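Local coordinates for protein ectonucleoside triphosphate diphosphohydrolase 4 (Homo sapiens, PDB 6WG5) that belongs to the GDA1/CD39 nucleoside phosphatase family, whose members are placed in the actin-like ATPase clan, at residues 311-316 with 336-341; 318-323 with 340-345; 324-329 with 416-421; 393-398 with 408-413. All coordinates share one frame; numbering follows the deposited sequence.

How the contacts relate
Contacts 1, 2 and 3 meet on one small three-stranded mixed sheet, strand 335-341 lying between 317-319 (parallel) and 327-332 (antiparallel). Contacts 1 and 2 share Arg340 and Gly341, their centres about 13 Å apart; the centres of contacts 2 and 3 are about 9 Å apart, and probable backbone bonds join Gly341 to Asp325 and Ile326. Contact 4 comes between the two segments of contact 3 along the chain, its centre about 16 Å from those of contacts 2 and 3, and meets them through Phe345 on Ala410 and Leu421 on Tyr413. Packing thus runs from the sheet through contacts 2 and 3 to helix 403-414, though contacts 1 and 4 stay about 10 Å apart at their nearest atoms.

Contact 1 of 4, residues 311-316 with 336-341; sequences LTPDMP and TIYLRG
The Tyr338 ring is sandwiched between Pro313 and Thr336. Pro313 CG stands over the centre of one face, 3.8 Å from the ring centroid and only 9° off the ring normal, which is the geometry of a CH-pi contact. The opposite face carries Thr336 CG2, offset toward the rim, from the same strand as the tyrosine. At the edge, near the ring plane, Leu311 O approaches Tyr338 CE2 to 3.5 Å. A water also lies in that plane; it is bonded to Tyr338 OH at 3.3 Å and donates a weak bond to Leu311 O, so that it bridges the two segments.

The proline reaches the ring by way of a type I beta turn from Thr312 to Met315, closed by Met315 N to Thr312 O at 3.0 Å. This turn belongs to the loop between helix 301-305 and strand 317-319, and it lies over the face of strand 335-341 from which Tyr338 and Arg340 project. Tyr338 CG is placed beside its own backbone N (chi1 -59°), which lays the ring alongside Pro313, the two side chains pointing the same way.

No direct hydrogen bond joins the two segments; the backbone of Tyr338 pairs instead with Gly310 and Tyr317. Further along the strand, Pro316 CB packs 3.5 Å from Tyr338 O, while Pro316 CG lies 4.0 Å from Arg340 CB and meets the guanidinium obliquely. At the other end, Leu311 CD2 touches Ile337 CD1 at 4.1 Å, and Ile337 also packs on Phe295 of helix 283-296.

Contact 2 of 4, residues 318-323 with 340-345; sequences LDPCLP and RGTGDF
Leu318 pairs with Arg340 and Asp319 with Gly341 in parallel register, held by Asp319 N to Arg340 O (2.9 Å) and Thr342 N to Asp319 O (3.1 Å). Leu318 runs alongside Arg340 and sets CD2 over the centre of one face of the guanidinium, 3.7 Å from Arg340 CZ. On the same flank, Leu318 CB meets Thr342 CG2 at 3.8 Å. The other branch, Thr342 OG1, sits 3.2 Å from Pro320 CA.

Past the strands, the chain turns at Asp319 to Leu322 in a type I beta turn. Asp319 OD2 accepts from Cys321 N, an Asx turn, and also bonds Tyr290 OH, while its OD1 makes a salt bridge to Arg287; the carboxylate therefore ties the turn to helix 283-296. Cys321 continues into the disulfide with Cys348 of helix 345-352. The start of that helix is capped by Asp344, whose OD1 accepts from Leu347 N.

Asp344 N donates to Pro320 O at 3.1 Å, in the carbonyl plane and on a lone pair, and Pro320 CB lies 3.9 Å from Asp344 CB. At the end of the strand, Gly341 CA packs 3.6 Å from Leu322 CB, and Gly343 N gives Leu322 O a weak bond.

Contact 3 of 4, residues 324-329 with 416-421; sequences LDIKDE and TKWSIL
Ile326 lies across the Trp418 indole, and each carbon of its longer branch meets the ring system. CB starts at the pyrrole side, 3.8 Å from Trp418 CG. CG1, anti to the backbone N (chi1 -168°), stands over the five-membered ring, nearest Trp418 CD2 at 3.7 Å. The tip, CD1, then stands over the six-membered ring, 3.4 Å from its centroid and 7° off the normal, a CH-pi contact centred on the face.

A backbone bond joins the same two segments. Trp418 N donates to Leu324 O at 2.8 Å, and the N-H arrives nearly along the C=O axis of Leu324 (168°). Trp418 is the first residue of helix 418-427, with Lys417 at the N-cap position, so this amide's acceptor comes from the other segment. Leu324 CD2 also packs 4.0 Å from Lys417 CG. Asp325 OD2 lies near this CG but 6.2 Å from Lys417 NZ, so the charges are not in contact.

Leu324 is bonded through its backbone to Cys414 at the end of helix 403-414, and Ile326 to Gly341 of strand 335-341. Pro323 and, from helix 436-456, Leu439 and Lys440 touch the indole, which lies between that helix and the loop leading into edge strand 327-332.

Contact 4 of 4, residues 393-398 with 408-413; sequences DVLRMG and KAAKDY
Leu395 and Met397 reach Ala409 by different turns of their side chains. In Leu395, CG sits beside the backbone N (chi1 -54°), and its two methyls part at the helix: CD2 comes 3.7 Å from Ala409 O and 3.8 Å from Tyr413 CB, while CD1 lies 4.0 Å from Ala410 CA. In Met397, CG lies between the backbone N and the carbonyl carbon, and a bend at the last torsion (chi3 61°) brings CE to Ala409 CB at 3.7 Å.

Val394 takes the far end of the helix segment. Its CG2 is 4.1 Å from the centroid of the Tyr413 ring and 22° off the normal, offset toward the rim, with its closest approach, 3.8 Å, to Tyr413 CE1. Both Val394 and Leu395 cross the tyrosine side chain at about a right angle.

The loop that follows helix 386-392 thus folds back on helix 403-414, meeting Ala409 and Ala410 and, one turn on, Tyr413. The residue after Tyr413, Cys414, is joined to Cys443 of helix 436-456 by a disulfide.

No hydrogen bond crosses between the two segments: methyls, a thioether methyl and an aromatic face make the contact, so its cohesion should come from shape fit and burial of carbon; polar groups are bonded within the helix, as Ala409 O is to Tyr413 N, or elsewhere, as Tyr413 OH is to Leu439 O.

Contact 1 of 4, residues 311-316 with 336-341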
loop_
_atom_site.group_PDB
_atom_site.type_symbol
_atom_site.label_atom_id
_atom_site.label_comp_id
_atom_site.label_asym_id
_atom_site.label_seq_id
_atom_site.Cartn_x
_atom_site.Cartn_y
_atom_site.Cartn_z
ATOM N N LEU A 311 9.719 10.573 37.643
ATOM C CA LEU A 311 9.051 11.805 38.042
ATOM C C LEU A 311 9.965 13.023 37.992
ATOM O O LEU A 311 9.465 14.146 37.863
ATOM C CB LEU A 311 8.475 11.639 39.450
ATOM C CG LEU A 311 7.330 10.629 39.534
ATOM C CD1 LEU A 311 7.133 10.147 40.963
ATOM C CD2 LEU A 311 6.045 11.239 38.998
ATOM N N THR A 312 11.274 12.836 38.090
ATOM C CA THR A 312 12.233 13.920 37.947
ATOM C C THR A 312 13.389 13.434 37.088
ATOM O O THR A 312 13.623 12.225 36.978
ATOM C CB THR A 312 12.766 14.413 39.299
ATOM O OG1 THR A 312 13.489 13.359 39.948
ATOM C CG2 THR A 312 11.621 14.870 40.194
ATOM N N PRO A 313 14.136 14.353 36.470
ATOM C CA PRO A 313 15.224 13.927 35.572
ATOM C C PRO A 313 16.287 13.085 36.252
ATOM O O PRO A 313 16.995 12.340 35.563
ATOM C CB PRO A 313 15.803 15.256 35.068
ATOM C CG PRO A 313 14.711 16.249 35.255
ATOM C CD PRO A 313 13.986 15.817 36.491
ATOM N N ASP A 314 16.427 13.173 37.575
ATOM C CA ASP A 314 17.456 12.420 38.282
ATOM C C ASP A 314 17.082 10.961 38.501
ATOM O O ASP A 314 17.956 10.165 38.862
ATOM C CB ASP A 314 17.752 13.078 39.631
ATOM C CG ASP A 314 18.407 14.436 39.480
ATOM O OD1 ASP A 314 19.644 14.483 39.317
ATOM O OD2 ASP A 314 17.686 15.456 39.521
ATOM N N MET A 315 15.822 10.592 38.291
ATOM C CA MET A 315 15.363 9.209 38.432
ATOM C C MET A 315 14.538 8.830 37.208
ATOM O O MET A 315 13.340 8.551 37.304
ATOM C CB MET A 315 14.563 9.037 39.723
ATOM C CG MET A 315 13.411 10.023 39.895
ATOM S SD MET A 315 13.094 10.450 41.627
ATOM C CE MET A 315 13.204 8.845 42.424
ATOM N N PRO A 316 15.158 8.807 36.033
ATOM C CA PRO A 316 14.396 8.603 34.799
ATOM C C PRO A 316 14.143 7.135 34.508
ATOM O O PRO A 316 14.899 6.249 34.913
ATOM C CB PRO A 316 15.305 9.222 33.733
ATOM C CG PRO A 316 16.681 8.959 34.248
ATOM C CD PRO A 316 16.592 9.013 35.760
ATOM N N THR A 336 4.698 15.041 33.673
ATOM C CA THR A 336 5.885 14.799 32.866
ATOM C C THR A 336 6.625 13.599 33.430
ATOM O O THR A 336 6.821 13.502 34.645
ATOM C CB THR A 336 6.805 16.028 32.839
ATOM O OG1 THR A 336 6.224 17.041 32.007
ATOM C CG2 THR A 336 8.194 15.672 32.305
ATOM N N ILE A 337 7.029 12.693 32.545
ATOM C CA ILE A 337 7.836 11.535 32.901
ATOM C C ILE A 337 9.122 11.605 32.096
ATOM O O ILE A 337 9.089 11.852 30.886
ATOM C CB ILE A 337 7.085 10.217 32.638
ATOM C CG1 ILE A 337 5.812 10.156 33.487
ATOM C CG2 ILE A 337 7.978 9.015 32.926
ATOM C CD1 ILE A 337 6.049 10.270 34.989
ATOM N N TYR A 338 10.249 11.394 32.767
ATOM C CA TYR A 338 11.561 11.536 32.157
ATOM C C TYR A 338 12.144 10.166 31.837
ATOM O O TYR A 338 12.033 9.229 32.634
ATOM C CB TYR A 338 12.498 12.313 33.080
ATOM C CG TYR A 338 11.987 13.699 33.401
ATOM C CD1 TYR A 338 12.222 14.764 32.540
ATOM C CD2 TYR A 338 11.261 13.942 34.559
ATOM C CE1 TYR A 338 11.752 16.032 32.825
ATOM C CE2 TYR A 338 10.788 15.209 34.855
ATOM C CZ TYR A 338 11.036 16.249 33.984
ATOM O OH TYR A 338 10.567 17.511 34.273
ATOM N N LEU A 339 12.758 10.060 30.662
ATOM C CA LEU A 339 13.338 8.816 30.185
ATOM C C LEU A 339 14.814 9.019 29.875
ATOM O O LEU A 339 15.280 10.141 29.659
ATOM C CB LEU A 339 12.620 8.312 28.922
ATOM C CG LEU A 339 11.101 8.481 28.842
ATOM C CD1 LEU A 339 10.594 7.985 27.495
ATOM C CD2 LEU A 339 10.398 7.751 29.973
ATOM N N ARG A 340 15.549 7.909 29.855
ATOM C CA ARG A 340 16.926 7.897 29.384
ATOM C C ARG A 340 17.142 6.620 28.589
ATOM O O ARG A 340 16.841 5.527 29.076
ATOM C CB ARG A 340 17.926 7.976 30.540
ATOM C CG ARG A 340 19.338 8.331 30.101
ATOM C CD ARG A 340 20.372 7.567 30.907
ATOM N NE ARG A 340 20.196 7.751 32.345
ATOM C CZ ARG A 340 20.639 6.903 33.269
ATOM N NH1 ARG A 340 20.429 7.156 34.554
ATOM N NH2 ARG A 340 21.280 5.795 32.914
ATOM N N GLY A 341 17.655 6.761 27.369
ATOM C CA GLY A 341 17.812 5.615 26.490
ATOM C C GLY A 341 19.006 4.766 26.886
ATOM O O GLY A 341 20.103 5.285 27.121
HETATM O O HOH W 1 9.237 17.527 37.262
#

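Contact 2 of 4, residues 318-323 with 340-345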
loop_
_atom_site.group_PDB
_atom_site.type_symbol
_atom_site.label_atom_id
_atom_site.label_comp_id
_atom_site.label_asym_id
_atom_site.label_seq_id
_atom_site.Cartn_x
_atom_site.Cartn_y
_atom_site.Cartn_z
ATOM N N LEU A 318 14.414 4.016 32.363
ATOM C CA LEU A 318 15.450 3.572 31.437
ATOM C C LEU A 318 14.782 2.834 30.285
ATOM O O LEU A 318 14.336 1.692 30.442
ATOM C CB LEU A 318 16.474 2.692 32.150
ATOM C CG LEU A 318 17.149 3.333 33.367
ATOM C CD1 LEU A 318 18.248 2.427 33.893
ATOM C CD2 LEU A 318 17.713 4.711 33.036
ATOM N N ASP A 319 14.713 3.490 29.128
ATOM C CA ASP A 319 13.997 2.957 27.981
ATOM C C ASP A 319 14.979 2.259 27.054
ATOM O O ASP A 319 15.822 2.934 26.444
ATOM C CB ASP A 319 13.274 4.079 27.241
ATOM C CG ASP A 319 12.398 3.565 26.113
ATOM O OD1 ASP A 319 11.912 4.394 25.315
ATOM O OD2 ASP A 319 12.199 2.333 26.026
ATOM N N PRO A 320 14.922 0.930 26.907
ATOM C CA PRO A 320 15.842 0.257 25.977
ATOM C C PRO A 320 15.544 0.547 24.520
ATOM O O PRO A 320 16.395 0.270 23.665
ATOM C CB PRO A 320 15.635 -1.227 26.297
ATOM C CG PRO A 320 14.225 -1.302 26.778
ATOM C CD PRO A 320 13.976 -0.018 27.524
ATOM N N CYS A 321 14.370 1.095 24.213
ATOM C CA CYS A 321 13.969 1.399 22.850
ATOM C C CYS A 321 14.430 2.777 22.390
ATOM O O CYS A 321 14.001 3.237 21.327
ATOM C CB CYS A 321 12.449 1.292 22.723
ATOM S SG CYS A 321 11.814 -0.384 22.955
ATOM N N LEU A 322 15.282 3.447 23.164
ATOM C CA LEU A 322 15.832 4.732 22.769
ATOM C C LEU A 322 17.348 4.636 22.644
ATOM O O LEU A 322 17.977 3.808 23.311
ATOM C CB LEU A 322 15.477 5.832 23.780
ATOM C CG LEU A 322 14.050 6.376 23.707
ATOM C CD1 LEU A 322 13.772 7.289 24.888
ATOM C CD2 LEU A 322 13.809 7.115 22.395
ATOM N N PRO A 323 17.961 5.464 21.797
ATOM C CA PRO A 323 19.423 5.432 21.668
ATOM C C PRO A 323 20.105 5.651 23.011
ATOM O O PRO A 323 19.566 6.298 23.910
ATOM C CB PRO A 323 19.721 6.580 20.698
ATOM C CG PRO A 323 18.459 6.803 19.961
ATOM C CD PRO A 323 17.349 6.457 20.900
ATOM N N ARG A 340 15.549 7.909 29.855
ATOM C CA ARG A 340 16.926 7.897 29.384
ATOM C C ARG A 340 17.142 6.620 28.589
ATOM O O ARG A 340 16.841 5.527 29.076
ATOM C CB ARG A 340 17.926 7.976 30.540
ATOM C CG ARG A 340 19.338 8.331 30.101
ATOM C CD ARG A 340 20.372 7.567 30.907
ATOM N NE ARG A 340 20.196 7.751 32.345
ATOM C CZ ARG A 340 20.639 6.903 33.269
ATOM N NH1 ARG A 340 20.429 7.156 34.554
ATOM N NH2 ARG A 340 21.280 5.795 32.914
ATOM N N GLY A 341 17.655 6.761 27.369
ATOM C CA GLY A 341 17.812 5.615 26.490
ATOM C C GLY A 341 19.006 4.766 26.886
ATOM O O GLY A 341 20.103 5.285 27.121
ATOM N N THR A 342 18.793 3.453 26.959
ATOM C CA THR A 342 19.867 2.503 27.216
ATOM C C THR A 342 20.260 1.714 25.974
ATOM O O THR A 342 21.168 0.880 26.048
ATOM C CB THR A 342 19.468 1.541 28.343
ATOM O OG1 THR A 342 18.263 0.850 27.994
ATOM C CG2 THR A 342 19.249 2.306 29.639
ATOM N N GLY A 343 19.604 1.954 24.839
ATOM C CA GLY A 343 20.016 1.397 23.562
ATOM C C GLY A 343 20.232 -0.104 23.553
ATOM O O GLY A 343 21.309 -0.576 23.173
ATOM N N ASP A 344 19.216 -0.866 23.953
ATOM C CA ASP A 344 19.284 -2.326 23.993
ATOM C C ASP A 344 18.261 -2.864 22.995
ATOM O O ASP A 344 17.083 -3.031 23.321
ATOM C CB ASP A 344 19.033 -2.846 25.405
ATOM C CG ASP A 344 19.440 -4.298 25.571
ATOM O OD1 ASP A 344 19.451 -5.036 24.562
ATOM O OD2 ASP A 344 19.755 -4.700 26.711
ATOM N N PHE A 345 18.727 -3.143 21.776
ATOM C CA PHE A 345 17.832 -3.552 20.698
ATOM C C PHE A 345 17.083 -4.832 21.052
ATOM O O PHE A 345 15.859 -4.913 20.893
ATOM C CB PHE A 345 18.636 -3.727 19.409
ATOM C CG PHE A 345 17.841 -4.268 18.257
ATOM C CD1 PHE A 345 17.084 -3.424 17.463
ATOM C CD2 PHE A 345 17.869 -5.619 17.955
ATOM C CE1 PHE A 345 16.359 -3.918 16.398
ATOM C CE2 PHE A 345 17.146 -6.121 16.892
ATOM C CZ PHE A 345 16.390 -5.268 16.111
#

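Contact 3 of 4, residues 324-329 with 416-421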
loop_
_atom_site.group_PDB
_atom_site.type_symbol
_atom_site.label_atom_id
_atom_site.label_comp_id
_atom_site.label_asym_id
_atom_site.label_seq_id
_atom_site.Cartn_x
_atom_site.Cartn_y
_atom_site.Cartn_z
ATOM N N LEU A 324 21.311 5.106 23.132
ATOM C CA LEU A 324 22.047 5.189 24.386
ATOM C C LEU A 324 22.279 6.641 24.788
ATOM O O LEU A 324 22.783 7.447 23.999
ATOM C CB LEU A 324 23.384 4.460 24.250
ATOM C CG LEU A 324 24.285 4.456 25.487
ATOM C CD1 LEU A 324 23.707 3.567 26.578
ATOM C CD2 LEU A 324 25.679 3.999 25.106
ATOM N N ASP A 325 21.901 6.970 26.024
ATOM C CA ASP A 325 22.183 8.241 26.698
ATOM C C ASP A 325 21.331 9.402 26.202
ATOM O O ASP A 325 21.560 10.543 26.636
ATOM C CB ASP A 325 23.658 8.645 26.583
ATOM C CG ASP A 325 24.569 7.774 27.429
ATOM O OD1 ASP A 325 24.072 7.130 28.378
ATOM O OD2 ASP A 325 25.787 7.743 27.148
ATOM N N ILE A 326 20.361 9.170 25.316
ATOM C CA ILE A 326 19.435 10.234 24.951
ATOM C C ILE A 326 18.498 10.503 26.120
ATOM O O ILE A 326 18.107 9.591 26.861
ATOM C CB ILE A 326 18.636 9.879 23.684
ATOM C CG1 ILE A 326 17.908 11.120 23.158
ATOM C CG2 ILE A 326 17.623 8.774 23.976
ATOM C CD1 ILE A 326 17.200 10.912 21.830
ATOM N N LYS A 327 18.123 11.766 26.286
ATOM C CA LYS A 327 17.177 12.172 27.316
ATOM C C LYS A 327 15.884 12.612 26.643
ATOM O O LYS A 327 15.884 13.548 25.838
ATOM C CB LYS A 327 17.765 13.282 28.185
ATOM C CG LYS A 327 18.992 12.822 28.962
ATOM C CD LYS A 327 19.636 13.940 29.760
ATOM C CE LYS A 327 20.892 13.443 30.461
ATOM N NZ LYS A 327 21.442 14.437 31.425
ATOM N N ASP A 328 14.793 11.919 26.962
ATOM C CA ASP A 328 13.478 12.179 26.399
ATOM C C ASP A 328 12.491 12.323 27.548
ATOM O O ASP A 328 12.798 12.003 28.700
ATOM C CB ASP A 328 13.053 11.052 25.442
ATOM C CG ASP A 328 11.846 11.418 24.596
ATOM O OD1 ASP A 328 11.634 12.623 24.343
ATOM O OD2 ASP A 328 11.111 10.495 24.176
ATOM N N GLU A 329 11.293 12.813 27.236
ATOM C CA GLU A 329 10.279 12.987 28.264
ATOM C C GLU A 329 8.895 12.788 27.662
ATOM O O GLU A 329 8.666 13.066 26.482
ATOM C CB GLU A 329 10.386 14.369 28.923
ATOM C CG GLU A 329 10.144 15.536 27.984
ATOM C CD GLU A 329 10.587 16.860 28.579
ATOM O OE1 GLU A 329 11.579 16.870 29.339
ATOM O OE2 GLU A 329 9.942 17.891 28.291
ATOM N N THR A 416 25.041 2.974 20.156
ATOM C CA THR A 416 25.906 4.123 19.927
ATOM C C THR A 416 25.393 5.314 20.725
ATOM O O THR A 416 24.197 5.616 20.699
ATOM C CB THR A 416 25.959 4.468 18.437
ATOM O OG1 THR A 416 26.413 3.329 17.696
ATOM C CG2 THR A 416 26.901 5.642 18.180
ATOM N N LYS A 417 26.302 5.988 21.432
ATOM C CA LYS A 417 25.926 7.152 22.225
ATOM C C LYS A 417 25.163 8.157 21.375
ATOM O O LYS A 417 25.494 8.389 20.209
ATOM C CB LYS A 417 27.163 7.825 22.817
ATOM C CG LYS A 417 27.919 6.998 23.834
ATOM C CD LYS A 417 29.094 7.796 24.377
ATOM C CE LYS A 417 30.253 6.905 24.782
ATOM N NZ LYS A 417 31.545 7.648 24.722
ATOM N N TRP A 418 24.141 8.765 21.979
ATOM C CA TRP A 418 23.331 9.748 21.269
ATOM C C TRP A 418 24.190 10.873 20.701
ATOM O O TRP A 418 23.939 11.355 19.591
ATOM C CB TRP A 418 22.262 10.307 22.207
ATOM C CG TRP A 418 21.413 11.377 21.599
ATOM C CD1 TRP A 418 21.329 12.680 21.995
ATOM C CD2 TRP A 418 20.525 11.240 20.483
ATOM N NE1 TRP A 418 20.443 13.361 21.198
ATOM C CE2 TRP A 418 19.936 12.499 20.261
ATOM C CE3 TRP A 418 20.173 10.174 19.650
ATOM C CZ2 TRP A 418 19.012 12.723 19.241
ATOM C CZ3 TRP A 418 19.255 10.397 18.638
ATOM C CH2 TRP A 418 18.685 11.663 18.443
ATOM N N SER A 419 25.210 11.304 21.446
ATOM C CA SER A 419 26.049 12.403 20.978
ATOM C C SER A 419 26.814 12.016 19.719
ATOM O O SER A 419 26.990 12.838 18.814
ATOM C CB SER A 419 27.013 12.831 22.084
ATOM O OG SER A 419 27.822 11.747 22.502
ATOM N N ILE A 420 27.281 10.768 19.645
ATOM C CA ILE A 420 27.968 10.299 18.445
ATOM C C ILE A 420 27.005 10.263 17.265
ATOM O O ILE A 420 27.302 10.789 16.185
ATOM C CB ILE A 420 28.604 8.920 18.702
ATOM C CG1 ILE A 420 29.670 9.032 19.798
ATOM C CG2 ILE A 420 29.206 8.356 17.417
ATOM C CD1 ILE A 420 30.195 7.698 20.287
ATOM N N LEU A 421 25.843 9.632 17.446
ATOM C CA LEU A 421 24.817 9.651 16.409
ATOM C C LEU A 421 24.493 11.080 16.000
ATOM O O LEU A 421 24.406 11.401 14.809
ATOM C CB LEU A 421 23.552 8.947 16.906
ATOM C CG LEU A 421 23.661 7.457 17.227
ATOM C CD1 LEU A 421 22.344 6.955 17.793
ATOM C CD2 LEU A 421 24.053 6.666 15.986
#

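Contact 4 of 4, residues 393-398 with 408-413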
loop_
_atom_site.group_PDB
_atom_site.type_symbol
_atom_site.label_atom_id
_atom_site.label_comp_id
_atom_site.label_asym_id
_atom_site.label_seq_id
_atom_site.Cartn_x
_atom_site.Cartn_y
_atom_site.Cartn_z
ATOM N N ASP A 393 17.595 4.472 5.859
ATOM C CA ASP A 393 17.819 5.882 6.167
ATOM C C ASP A 393 19.065 6.095 7.020
ATOM O O ASP A 393 19.821 7.047 6.789
ATOM C CB ASP A 393 16.586 6.475 6.846
ATOM C CG ASP A 393 15.546 6.954 5.845
ATOM O OD1 ASP A 393 15.625 6.555 4.662
ATOM O OD2 ASP A 393 14.652 7.733 6.236
ATOM N N VAL A 394 19.308 5.229 8.010
ATOM C CA VAL A 394 20.507 5.314 8.831
ATOM C C VAL A 394 21.351 4.048 8.750
ATOM O O VAL A 394 22.585 4.122 8.744
ATOM C CB VAL A 394 20.169 5.646 10.302
ATOM C CG1 VAL A 394 19.398 6.949 10.385
ATOM C CG2 VAL A 394 19.396 4.523 10.958
ATOM N N LEU A 395 20.719 2.875 8.686
ATOM C CA LEU A 395 21.482 1.638 8.560
ATOM C C LEU A 395 22.032 1.437 7.153
ATOM O O LEU A 395 23.006 0.697 6.983
ATOM C CB LEU A 395 20.616 0.442 8.961
ATOM C CG LEU A 395 19.968 0.542 10.345
ATOM C CD1 LEU A 395 19.194 -0.731 10.675
ATOM C CD2 LEU A 395 21.008 0.835 11.426
ATOM N N ARG A 396 21.431 2.072 6.146
ATOM C CA ARG A 396 22.000 2.119 4.799
ATOM C C ARG A 396 22.076 0.731 4.167
ATOM O O ARG A 396 23.050 0.390 3.491
ATOM C CB ARG A 396 23.380 2.777 4.819
ATOM C CG ARG A 396 23.360 4.231 5.250
ATOM C CD ARG A 396 22.755 5.117 4.174
ATOM N NE ARG A 396 23.595 6.280 3.901
ATOM C CZ ARG A 396 23.464 7.069 2.840
ATOM N NH1 ARG A 396 22.524 6.824 1.936
ATOM N NH2 ARG A 396 24.279 8.104 2.681
ATOM N N MET A 397 21.040 -0.075 4.374
ATOM C CA MET A 397 20.969 -1.400 3.771
ATOM C C MET A 397 19.569 -1.673 3.243
ATOM O O MET A 397 19.027 -2.771 3.404
ATOM C CB MET A 397 21.397 -2.479 4.761
ATOM C CG MET A 397 20.833 -2.315 6.154
ATOM S SD MET A 397 21.207 -3.745 7.178
ATOM C CE MET A 397 23.000 -3.724 7.169
ATOM N N GLY A 398 18.966 -0.677 2.602
ATOM C CA GLY A 398 17.721 -0.908 1.898
ATOM C C GLY A 398 17.885 -1.918 0.778
ATOM O O GLY A 398 18.978 -2.147 0.255
ATOM N N LYS A 408 22.242 -7.111 13.412
ATOM C CA LYS A 408 23.570 -6.660 13.816
ATOM C C LYS A 408 23.699 -5.150 13.665
ATOM O O LYS A 408 24.083 -4.449 14.608
ATOM C CB LYS A 408 24.636 -7.379 12.989
ATOM C CG LYS A 408 26.064 -7.044 13.380
ATOM C CD LYS A 408 27.049 -7.865 12.567
ATOM C CE LYS A 408 28.488 -7.610 12.988
ATOM N NZ LYS A 408 29.442 -8.479 12.237
ATOM N N ALA A 409 23.380 -4.630 12.478
ATOM C CA ALA A 409 23.468 -3.191 12.255
ATOM C C ALA A 409 22.510 -2.436 13.166
ATOM O O ALA A 409 22.860 -1.383 13.711
ATOM C CB ALA A 409 23.179 -2.871 10.789
ATOM N N ALA A 410 21.295 -2.961 13.343
ATOM C CA ALA A 410 20.328 -2.310 14.222
ATOM C C ALA A 410 20.825 -2.290 15.660
ATOM O O ALA A 410 20.686 -1.280 16.358
ATOM C CB ALA A 410 18.975 -3.017 14.132
ATOM N N LYS A 411 21.410 -3.400 16.121
ATOM C CA LYS A 411 21.964 -3.445 17.469
ATOM C C LYS A 411 23.077 -2.420 17.638
ATOM O O LYS A 411 23.141 -1.724 18.658
ATOM C CB LYS A 411 22.486 -4.849 17.782
ATOM C CG LYS A 411 21.704 -5.569 18.869
ATOM C CD LYS A 411 22.320 -6.918 19.236
ATOM C CE LYS A 411 21.850 -8.034 18.311
ATOM N NZ LYS A 411 22.011 -9.379 18.938
ATOM N N ASP A 412 23.964 -2.311 16.646
ATOM C CA ASP A 412 25.103 -1.408 16.765
ATOM C C ASP A 412 24.657 0.049 16.769
ATOM O O ASP A 412 25.215 0.871 17.505
ATOM C CB ASP A 412 26.095 -1.669 15.630
ATOM C CG ASP A 412 26.809 -3.002 15.774
ATOM O OD1 ASP A 412 26.888 -3.517 16.911
ATOM O OD2 ASP A 412 27.297 -3.534 14.753
ATOM N N TYR A 413 23.656 0.392 15.956
ATOM C CA TYR A 413 23.149 1.761 15.951
ATOM C C TYR A 413 22.600 2.143 17.322
ATOM O O TYR A 413 22.893 3.225 17.842
ATOM C CB TYR A 413 22.075 1.919 14.872
ATOM C CG TYR A 413 21.442 3.295 14.842
ATOM C CD1 TYR A 413 21.984 4.313 14.068
ATOM C CD2 TYR A 413 20.305 3.576 15.592
ATOM C CE1 TYR A 413 21.411 5.572 14.041
ATOM C CE2 TYR A 413 19.728 4.834 15.573
ATOM C CZ TYR A 413 20.286 5.828 14.796
ATOM O OH TYR A 413 19.718 7.082 14.770
#